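Local coordinates for protein putative antibiotic biosynthesis monooxygenase (Bordetella bronchiseptica, PDB 3GZ7) that is of unproven function but, as a dimeric alpha-beta barrel protein of the antibiotic biosynthesis monooxygenase family, may oxidise a small organic substrate, at residues Q22-I27 / R68-V73; M49-C54 / V73-V78. All coordinates share one frame; numbering follows the deposited sequence.

Both contacts use strand 68-75, and V73 belongs to each. Interaction 1 is the more interior, with none of its touching residues exposed; there this strand pairs antiparallel with strand 21-28 through regular backbone hydrogen bonds and small apolar side-chain contacts. Interaction 2 lies nearer the surface, with R52 and E76 exposed, where the strand's end meets the loop that follows helix 34-49; a single backbone hydrogen bond joins these two segments, and the indole of W75 packs against C54 and the loop backbone. The first buries about twice the area of the second, 573 against 275 Å². Two side-chain hydrogen bonds, Q22 to D74 and E23 to W75, connect neighbouring strands of one sheet.

Interaction 1 of 2, residues Q22-I27 / R68-V73; sequences QEIASI and RYTLVV
A25 and L71 face each other at the apolar centre, their CB atoms 4.1 Å apart. I27 reaches across on the same face: its CD1 comes to 3.9 Å from L71 CB, the two side chains crossing at a slant. On the other face I24 serves two neighbours, its CG2 meeting T70 CG2 at 3.6 Å while CD1 lies alongside the methyls of V72. Six backbone hydrogen bonds join the two strands, two for each of the pairs E23-V73, A25-L71 and I27-Y69; the one from A25 N to L71 O is nearly straight at 174°. Farther out, E23 CG lies anti to the backbone N (chi1 165°), and the extended chain runs beside V73 and brings OE1 to 3.6 Å from V73 CG2, with OE1 itself bonded to W75 NE1. At the opposite end a water bridges I27 O and R68 NH1, 2.8 Å from that carbonyl oxygen and in the plane of the guanidinium. T70 OG1 bonds E111 of the second subunit. This regular antiparallel pairing, with helix 34-49 packed over the L71 and Y69 face, is characteristic of the ferredoxin-like sheet of dimeric alpha-beta barrels.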
loop_
_atom_site.group_PDB
_atom_site.type_symbol
_atom_site.label_atom_id
_atom_site.label_comp_id
_atom_site.label_asym_id
_atom_site.label_seq_id
_atom_site.Cartn_x
_atom_site.Cartn_y
_atom_site.Cartn_z
ATOM N N GLN A 22 -1.990 3.315 9.061
ATOM C CA GLN A 22 -2.788 2.682 8.016
ATOM C C GLN A 22 -2.755 1.166 8.161
ATOM O O GLN A 22 -1.702 0.565 8.267
ATOM C CB GLN A 22 -2.264 3.084 6.648
ATOM C CG GLN A 22 -2.449 4.592 6.345
ATOM C CD GLN A 22 -2.149 4.901 4.902
ATOM O OE1 GLN A 22 -1.209 4.323 4.322
ATOM N NE2 GLN A 22 -2.948 5.791 4.293
ATOM N N GLU A 23 -3.923 0.573 8.250
ATOM C CA GLU A 23 -4.088 -0.846 8.071
ATOM C C GLU A 23 -3.986 -1.089 6.585
ATOM O O GLU A 23 -4.639 -0.388 5.816
ATOM C CB GLU A 23 -5.483 -1.307 8.554
ATOM C CG GLU A 23 -5.895 -2.730 8.077
ATOM C CD GLU A 23 -7.371 -3.028 8.184
ATOM O OE1 GLU A 23 -8.121 -2.182 8.722
ATOM O OE2 GLU A 23 -7.791 -4.137 7.759
ATOM N N ILE A 24 -3.176 -2.080 6.193
ATOM C CA ILE A 24 -3.063 -2.575 4.789
ATOM C C ILE A 24 -3.571 -3.999 4.766
ATOM O O ILE A 24 -3.012 -4.841 5.422
ATOM C CB ILE A 24 -1.576 -2.548 4.294
ATOM C CG1 ILE A 24 -0.944 -1.207 4.613
ATOM C CG2 ILE A 24 -1.458 -2.782 2.783
ATOM C CD1 ILE A 24 -1.589 -0.046 3.782
ATOM N N ALA A 25 -4.661 -4.258 4.061
ATOM C CA ALA A 25 -5.213 -5.590 3.909
ATOM C C ALA A 25 -5.072 -6.016 2.438
ATOM O O ALA A 25 -5.680 -5.384 1.556
ATOM C CB ALA A 25 -6.665 -5.573 4.301
ATOM N N SER A 26 -4.238 -7.024 2.167
ATOM C CA SER A 26 -4.058 -7.573 0.826
ATOM C C SER A 26 -5.027 -8.682 0.655
ATOM O O SER A 26 -4.929 -9.711 1.341
ATOM C CB SER A 26 -2.676 -8.146 0.583
ATOM O OG SER A 26 -1.730 -7.372 1.277
ATOM N N ILE A 27 -5.951 -8.480 -0.264
ATOM C CA ILE A 27 -7.073 -9.371 -0.450
ATOM C C ILE A 27 -6.903 -10.115 -1.781
ATOM O O ILE A 27 -6.462 -9.520 -2.773
ATOM C CB ILE A 27 -8.386 -8.533 -0.430
ATOM C CG1 ILE A 27 -8.490 -7.789 0.909
ATOM C CG2 ILE A 27 -9.600 -9.412 -0.692
ATOM C CD1 ILE A 27 -9.206 -6.468 0.862
ATOM N N ARG A 68 -6.430 -9.372 -7.250
ATOM C CA ARG A 68 -5.875 -8.884 -6.005
ATOM C C ARG A 68 -6.166 -7.391 -5.829
ATOM O O ARG A 68 -6.044 -6.589 -6.788
ATOM C CB ARG A 68 -4.361 -9.123 -5.908
ATOM C CG ARG A 68 -3.946 -10.538 -6.061
ATOM C CD ARG A 68 -2.446 -10.768 -5.787
ATOM N NE ARG A 68 -2.298 -12.086 -5.178
ATOM C CZ ARG A 68 -2.506 -12.356 -3.878
ATOM N NH1 ARG A 68 -2.784 -11.398 -3.007
ATOM N NH2 ARG A 68 -2.400 -13.601 -3.437
ATOM N N TYR A 69 -6.517 -7.060 -4.580
ATOM C CA TYR A 69 -6.912 -5.759 -4.143
ATOM C C TYR A 69 -6.184 -5.455 -2.823
ATOM O O TYR A 69 -5.694 -6.373 -2.129
ATOM C CB TYR A 69 -8.424 -5.699 -3.888
ATOM C CG TYR A 69 -9.338 -5.817 -5.102
ATOM C CD1 TYR A 69 -9.686 -7.060 -5.650
ATOM C CD2 TYR A 69 -9.910 -4.681 -5.662
ATOM C CE1 TYR A 69 -10.553 -7.145 -6.753
ATOM C CE2 TYR A 69 -10.753 -4.755 -6.737
ATOM C CZ TYR A 69 -11.090 -5.979 -7.276
ATOM O OH TYR A 69 -11.959 -5.979 -8.342
ATOM N N THR A 70 -6.110 -4.159 -2.493
ATOM C CA THR A 70 -5.551 -3.688 -1.245
ATOM C C THR A 70 -6.567 -2.728 -0.624
ATOM O O THR A 70 -6.881 -1.673 -1.210
ATOM C CB THR A 70 -4.255 -2.917 -1.447
ATOM O OG1 THR A 70 -3.373 -3.664 -2.267
ATOM C CG2 THR A 70 -3.567 -2.591 -0.134
ATOM N N LEU A 71 -7.070 -3.080 0.549
ATOM C CA LEU A 71 -7.852 -2.121 1.348
ATOM C C LEU A 71 -6.889 -1.334 2.214
ATOM O O LEU A 71 -6.103 -1.950 2.925
ATOM C CB LEU A 71 -8.892 -2.815 2.211
ATOM C CG LEU A 71 -10.062 -2.000 2.776
ATOM C CD1 LEU A 71 -11.122 -1.694 1.662
ATOM C CD2 LEU A 71 -10.705 -2.749 3.954
ATOM N N VAL A 72 -6.973 0.006 2.151
ATOM C CA VAL A 72 -6.166 0.905 2.999
ATOM C C VAL A 72 -7.122 1.674 3.893
ATOM O O VAL A 72 -8.012 2.366 3.395
ATOM C CB VAL A 72 -5.276 1.850 2.130
ATOM C CG1 VAL A 72 -4.401 2.790 2.995
ATOM C CG2 VAL A 72 -4.435 0.989 1.184
ATOM N N VAL A 73 -6.990 1.465 5.217
ATOM C CA VAL A 73 -7.886 2.045 6.220
ATOM C C VAL A 73 -7.071 2.919 7.147
ATOM O O VAL A 73 -6.046 2.484 7.649
ATOM C CB VAL A 73 -8.638 0.965 7.036
ATOM C CG1 VAL A 73 -9.644 1.602 7.946
ATOM C CG2 VAL A 73 -9.328 -0.021 6.104
HETATM O O HOH W 1 -2.941 -11.969 0.346
HETATM O O HOH W 2 -3.725 -8.989 -2.715
#

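Interaction 2 of 2, residues M49-C54 / V73-V78; sequences MRARGC and VDWETV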
loop_
_atom_site.group_PDB
_atom_site.type_symbol
_atom_site.label_atom_id
_atom_site.label_comp_id
_atom_site.label_asym_id
_atom_site.label_seq_id
_atom_site.Cartn_x
_atom_site.Cartn_y
_atom_site.Cartn_z
HETATM N N MSE A 49 -16.168 3.876 8.363
HETATM C CA MSE A 49 -16.147 5.340 8.632
HETATM C C MSE A 49 -16.687 5.664 9.994
HETATM O O MSE A 49 -16.164 6.530 10.695
HETATM C CB MSE A 49 -16.974 6.142 7.592
HETATM C CG MSE A 49 -16.481 6.089 6.124
HETATM SE SE MSE A 49 -14.634 6.671 5.838
HETATM C CE MSE A 49 -14.779 8.636 6.057
ATOM N N ARG A 50 -17.745 4.978 10.374
ATOM C CA ARG A 50 -18.287 5.103 11.734
ATOM C C ARG A 50 -17.534 4.277 12.828
ATOM O O ARG A 50 -17.884 4.383 14.001
ATOM C CB ARG A 50 -19.785 4.782 11.757
ATOM C CG ARG A 50 -20.119 3.348 11.896
ATOM C CD ARG A 50 -21.544 3.131 11.453
ATOM N NE ARG A 50 -21.988 1.755 11.654
ATOM C CZ ARG A 50 -23.031 1.217 11.026
ATOM N NH1 ARG A 50 -23.736 1.931 10.165
ATOM N NH2 ARG A 50 -23.378 -0.026 11.264
ATOM N N ALA A 51 -16.512 3.490 12.476
ATOM C CA ALA A 51 -15.728 2.779 13.489
ATOM C C ALA A 51 -14.935 3.777 14.317
ATOM O O ALA A 51 -14.507 4.820 13.817
ATOM C CB ALA A 51 -14.800 1.773 12.853
ATOM N N ARG A 52 -14.766 3.473 15.599
ATOM C CA ARG A 52 -13.955 4.297 16.511
ATOM C C ARG A 52 -12.532 4.569 15.982
ATOM O O ARG A 52 -11.801 3.614 15.690
ATOM C CB ARG A 52 -13.850 3.575 17.835
ATOM C CG ARG A 52 -12.982 4.263 18.887
ATOM C CD ARG A 52 -13.092 3.508 20.182
ATOM N NE ARG A 52 -12.227 4.087 21.179
ATOM C CZ ARG A 52 -12.212 3.727 22.451
ATOM N NH1 ARG A 52 -13.025 2.771 22.892
ATOM N NH2 ARG A 52 -11.373 4.335 23.278
ATOM N N GLY A 53 -12.176 5.853 15.816
ATOM C CA GLY A 53 -10.872 6.261 15.336
ATOM C C GLY A 53 -10.520 6.049 13.872
ATOM O O GLY A 53 -9.347 6.163 13.510
ATOM N N CYS A 54 -11.516 5.696 13.061
ATOM C CA CYS A 54 -11.375 5.558 11.635
ATOM C C CYS A 54 -11.577 6.909 10.943
ATOM O O CYS A 54 -12.613 7.548 11.148
ATOM C CB CYS A 54 -12.418 4.566 11.067
ATOM S SG CYS A 54 -12.100 4.091 9.356
ATOM N N VAL A 73 -6.990 1.465 5.217
ATOM C CA VAL A 73 -7.886 2.045 6.220
ATOM C C VAL A 73 -7.071 2.919 7.147
ATOM O O VAL A 73 -6.046 2.484 7.649
ATOM C CB VAL A 73 -8.638 0.965 7.036
ATOM C CG1 VAL A 73 -9.644 1.602 7.946
ATOM C CG2 VAL A 73 -9.328 -0.021 6.104
ATOM N N ASP A 74 -7.522 4.160 7.353
ATOM C CA ASP A 74 -6.849 5.109 8.253
ATOM C C ASP A 74 -7.415 4.975 9.647
ATOM O O ASP A 74 -8.604 5.118 9.831
ATOM C CB ASP A 74 -6.983 6.541 7.737
ATOM C CG ASP A 74 -6.480 6.670 6.302
ATOM O OD1 ASP A 74 -5.279 6.524 6.038
ATOM O OD2 ASP A 74 -7.319 6.829 5.410
ATOM N N TRP A 75 -6.523 4.649 10.594
ATOM C CA TRP A 75 -6.792 4.507 12.017
ATOM C C TRP A 75 -5.922 5.444 12.835
ATOM O O TRP A 75 -4.768 5.693 12.517
ATOM C CB TRP A 75 -6.544 3.050 12.462
ATOM C CG TRP A 75 -7.405 1.993 11.758
ATOM C CD1 TRP A 75 -7.009 1.120 10.752
ATOM C CD2 TRP A 75 -8.786 1.699 12.019
ATOM N NE1 TRP A 75 -8.055 0.304 10.414
ATOM C CE2 TRP A 75 -9.165 0.659 11.140
ATOM C CE3 TRP A 75 -9.749 2.236 12.890
ATOM C CZ2 TRP A 75 -10.452 0.131 11.128
ATOM C CZ3 TRP A 75 -11.026 1.728 12.861
ATOM C CH2 TRP A 75 -11.375 0.687 11.975
ATOM N N GLU A 76 -6.474 5.950 13.928
ATOM C CA GLU A 76 -5.681 6.753 14.869
ATOM C C GLU A 76 -4.613 5.933 15.567
ATOM O O GLU A 76 -3.492 6.401 15.737
ATOM C CB GLU A 76 -6.582 7.435 15.912
ATOM C CG GLU A 76 -7.369 8.634 15.360
ATOM C CD GLU A 76 -8.512 9.105 16.320
ATOM O OE1 GLU A 76 -8.444 8.810 17.528
ATOM O OE2 GLU A 76 -9.451 9.801 15.846
ATOM N N THR A 77 -4.998 4.728 15.989
ATOM C CA THR A 77 -4.121 3.737 16.581
ATOM C C THR A 77 -4.382 2.322 15.996
ATOM O O THR A 77 -5.465 2.057 15.464
ATOM C CB THR A 77 -4.336 3.626 18.124
ATOM O OG1 THR A 77 -5.558 2.932 18.395
ATOM C CG2 THR A 77 -4.340 5.008 18.786
ATOM N N VAL A 78 -3.392 1.435 16.123
ATOM C CA VAL A 78 -3.539 0.014 15.728
ATOM C C VAL A 78 -4.621 -0.630 16.580
ATOM O O VAL A 78 -5.382 -1.469 16.059
ATOM C CB VAL A 78 -2.186 -0.833 15.789
ATOM C CG1 VAL A 78 -2.419 -2.405 15.558
ATOM C CG2 VAL A 78 -1.156 -0.290 14.824
#
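C54 and W75 form a non-hydrogen-bonded antiparallel pair, and the indole leans over toward the loop so that C54 lies against it. With SG anti to the backbone N (chi1 -169°), the sulfur sits over the face of the six-membered ring, 4.4 Å from its centroid and only 13° off the normal, a Cys sulfur-aromatic contact. C54 CB comes closer to the rim, 3.6 Å from W75 CZ3. V73 CG1 lies over the same face, offset toward the rim, and touches C54 SG at 3.8 Å. The edge of the indole meets the loop backbone instead: R52 O lies in the ring plane, 3.5 Å from W75 CZ3, and A51 CB is near the same edge, 3.7 Å from W75 CH2. The six-membered ring is thus held both on a face and along its outer edge.

A type II turn from A51 to C54 shapes this loop, with G53 taking the positive phi of its third position. G53 O then accepts the hydrogen bond from E76 N at 2.9 Å, in the carbonyl plane, and W75 CA brings a CA-H...O contact to the same oxygen. The extended E76 side chain runs past G53, its CD 3.8 Å from G53 CA, while OE2 bonds H55. W75 also packs on I21 of strand 21-28, and H81 of helix 78-85 stacks on the indole. F48 of helix 34-49 packs against C54, V73 and W75, so the loop, two helices and the end of strand 68-75 converge on this tryptophan.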